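Local atomic coordinates of laminin subunit ALPHA-1 (Mus musculus, PDB entry 2JD4), a protein that contributes to basement membranes as a laminin chain, its tandem metal-binding LG4-5 domains probably providing attachment sites to the cell surface. Residues A[236-242]-A[322-328]. The protein carries 4 engineered substitutions. Sequence-based numbering, arbitrary orientation.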
loop_
_atom_site.group_PDB
_atom_site.type_symbol
_atom_site.label_atom_id
_atom_site.label_comp_id
_atom_site.label_asym_id
_atom_site.label_seq_id
_atom_site.Cartn_x
_atom_site.Cartn_y
_atom_site.Cartn_z
ATOM N N VAL A 236 -0.850 -15.903 -11.762
ATOM C CA VAL A 236 -1.498 -16.294 -10.523
ATOM C C VAL A 236 -1.910 -15.031 -9.774
ATOM O O VAL A 236 -1.149 -14.074 -9.706
ATOM C CB VAL A 236 -0.536 -17.103 -9.625
ATOM C CG1 VAL A 236 -1.184 -17.347 -8.266
ATOM C CG2 VAL A 236 -0.168 -18.427 -10.306
ATOM N N LEU A 237 -3.113 -15.031 -9.209
ATOM C CA LEU A 237 -3.590 -13.874 -8.457
ATOM C C LEU A 237 -3.533 -14.120 -6.951
ATOM O O LEU A 237 -2.962 -13.318 -6.206
ATOM C CB LEU A 237 -5.026 -13.525 -8.874
ATOM C CG LEU A 237 -5.199 -12.987 -10.304
ATOM C CD1 LEU A 237 -6.685 -12.919 -10.664
ATOM C CD2 LEU A 237 -4.556 -11.598 -10.406
ATOM N N LEU A 238 -4.108 -15.233 -6.501
ATOM C CA LEU A 238 -4.117 -15.531 -5.078
ATOM C C LEU A 238 -4.250 -17.018 -4.761
ATOM O O LEU A 238 -4.902 -17.768 -5.492
ATOM C CB LEU A 238 -5.250 -14.741 -4.406
ATOM C CG LEU A 238 -5.463 -14.791 -2.889
ATOM C CD1 LEU A 238 -6.077 -13.471 -2.425
ATOM C CD2 LEU A 238 -6.348 -15.984 -2.514
ATOM N N GLY A 239 -3.610 -17.429 -3.665
ATOM C CA GLY A 239 -3.662 -18.811 -3.227
ATOM C C GLY A 239 -3.461 -18.965 -1.727
ATOM O O GLY A 239 -2.610 -18.303 -1.120
ATOM N N ILE A 240 -4.273 -19.823 -1.116
ATOM C CA ILE A 240 -4.171 -20.115 0.314
ATOM C C ILE A 240 -4.265 -21.634 0.385
ATOM O O ILE A 240 -5.316 -22.205 0.085
ATOM C CB ILE A 240 -5.337 -19.495 1.114
ATOM C CG1 ILE A 240 -5.404 -17.985 0.851
ATOM C CG2 ILE A 240 -5.133 -19.746 2.606
ATOM C CD1 ILE A 240 -6.579 -17.302 1.530
ATOM N N SER A 241 -3.179 -22.289 0.780
ATOM C CA SER A 241 -3.176 -23.748 0.804
ATOM C C SER A 241 -2.497 -24.416 1.994
ATOM O O SER A 241 -1.508 -23.913 2.529
ATOM C CB SER A 241 -2.522 -24.260 -0.481
ATOM O OG SER A 241 -2.429 -25.677 -0.494
ATOM N N SER A 242 -3.045 -25.556 2.405
ATOM C CA SER A 242 -2.458 -26.328 3.493
ATOM C C SER A 242 -1.388 -27.178 2.804
ATOM O O SER A 242 -1.359 -27.259 1.577
ATOM C CB SER A 242 -3.500 -27.244 4.130
ATOM O OG SER A 242 -3.944 -28.219 3.202
ATOM N N ASP A 322 -2.830 -21.274 6.679
ATOM C CA ASP A 322 -1.584 -20.876 6.051
ATOM C C ASP A 322 -1.587 -19.450 5.507
ATOM O O ASP A 322 -2.622 -18.786 5.478
ATOM C CB ASP A 322 -1.285 -21.870 4.931
ATOM C CG ASP A 322 -1.282 -23.310 5.426
ATOM O OD1 ASP A 322 -0.191 -23.894 5.554
ATOM O OD2 ASP A 322 -2.370 -23.849 5.702
ATOM N N PRO A 323 -0.411 -18.955 5.085
ATOM C CA PRO A 323 -0.307 -17.596 4.548
ATOM C C PRO A 323 -1.057 -17.404 3.236
ATOM O O PRO A 323 -1.393 -18.365 2.544
ATOM C CB PRO A 323 1.204 -17.403 4.377
ATOM C CG PRO A 323 1.782 -18.304 5.430
ATOM C CD PRO A 323 0.926 -19.536 5.294
ATOM N N ILE A 324 -1.320 -16.146 2.906
ATOM C CA ILE A 324 -2.006 -15.808 1.671
ATOM C C ILE A 324 -0.954 -15.352 0.667
ATOM O O ILE A 324 -0.278 -14.344 0.881
ATOM C CB ILE A 324 -3.013 -14.655 1.879
ATOM C CG1 ILE A 324 -4.086 -15.064 2.893
ATOM C CG2 ILE A 324 -3.662 -14.286 0.549
ATOM C CD1 ILE A 324 -5.056 -13.942 3.230
ATOM N N TYR A 325 -0.813 -16.098 -0.420
ATOM C CA TYR A 325 0.155 -15.753 -1.452
ATOM C C TYR A 325 -0.513 -14.956 -2.556
ATOM O O TYR A 325 -1.501 -15.396 -3.140
ATOM C CB TYR A 325 0.819 -17.021 -2.006
ATOM C CG TYR A 325 1.931 -17.519 -1.106
ATOM C CD1 TYR A 325 1.650 -18.254 0.048
ATOM C CD2 TYR A 325 3.258 -17.151 -1.346
ATOM C CE1 TYR A 325 2.667 -18.600 0.950
ATOM C CE2 TYR A 325 4.277 -17.491 -0.459
ATOM C CZ TYR A 325 3.974 -18.211 0.691
ATOM O OH TYR A 325 4.974 -18.515 1.589
ATOM N N VAL A 326 0.028 -13.768 -2.824
ATOM C CA VAL A 326 -0.533 -12.887 -3.842
ATOM C C VAL A 326 0.380 -12.678 -5.044
ATOM O O VAL A 326 1.551 -12.349 -4.895
ATOM C CB VAL A 326 -0.855 -11.498 -3.243
ATOM C CG1 VAL A 326 -1.569 -10.650 -4.278
ATOM C CG2 VAL A 326 -1.702 -11.651 -1.978
ATOM N N GLY A 327 -0.165 -12.881 -6.240
ATOM C CA GLY A 327 0.613 -12.679 -7.454
ATOM C C GLY A 327 1.585 -13.778 -7.853
ATOM O O GLY A 327 2.293 -13.638 -8.859
ATOM N N GLY A 328 1.625 -14.864 -7.085
ATOM C CA GLY A 328 2.534 -15.964 -7.388
ATOM C C GLY A 328 2.970 -16.700 -6.133
ATOM O O GLY A 328 2.390 -16.500 -5.065
HETATM O O HOH W 1 -0.840 -20.786 1.312
#
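Segments 236-242 and 322-328 run antiparallel, their strand axes 4.8 Å apart at 165°, with Gly-239 and Tyr-325 as a hydrogen-bonded pair and Leu-238 opposite Val-326 as a non-hydrogen-bonded one. They are neighbouring strands of the laminin G β-sandwich, though 80 residues apart in sequence; strand 247-253 continues the sheet beyond the first and strand 207-212 beyond the second. Reciprocal bonds define the register: Tyr-325 N donates to Gly-239 O at 2.9 Å, and Gly-239 N returns a more bent bond to Tyr-325 O. Past the end of strand 322-326, Gly-327 N still reaches Leu-237 O, but from 50° above the carbonyl plane. On its other edge, against strand 247-253, strand 235-241 has a classic β bulge there: Leu-237 and Leu-238 share the single partner Leu-250. Towards the other end a water takes over, accepting from Ser-241 N and donating to Pro-323 O, each at 2.8 Å.

On the face bearing Leu-238, the isoleucines Ile-240 and Ile-324 run alongside each other in the same direction. Ile-240 CG1 is anti to its carbonyl carbon (chi1 -56°), which carries CD1 alongside Ile-324 CG1 at 3.6 Å. The other branch of Ile-324, CG2, meets Leu-238 CG at 3.9 Å, the two side chains crossing at a slant. Tyr-216 touches both isoleucines, extending this apolar cluster. An alanine in place of Ile-240 would probably leave Ile-324 CG1 without its flanking neighbour and open a gap beside Tyr-216.

At the strand ends Asp-322 presents its carboxylate face to the Ser-241 carbonyl oxygen: Ser-241 O sits almost squarely over it, 3.0 Å from Asp-322 CG. Both Asp-322 OD1 and OD2 lie 3.3 Å from Ser-241 O, acceptors without a hydrogen bond.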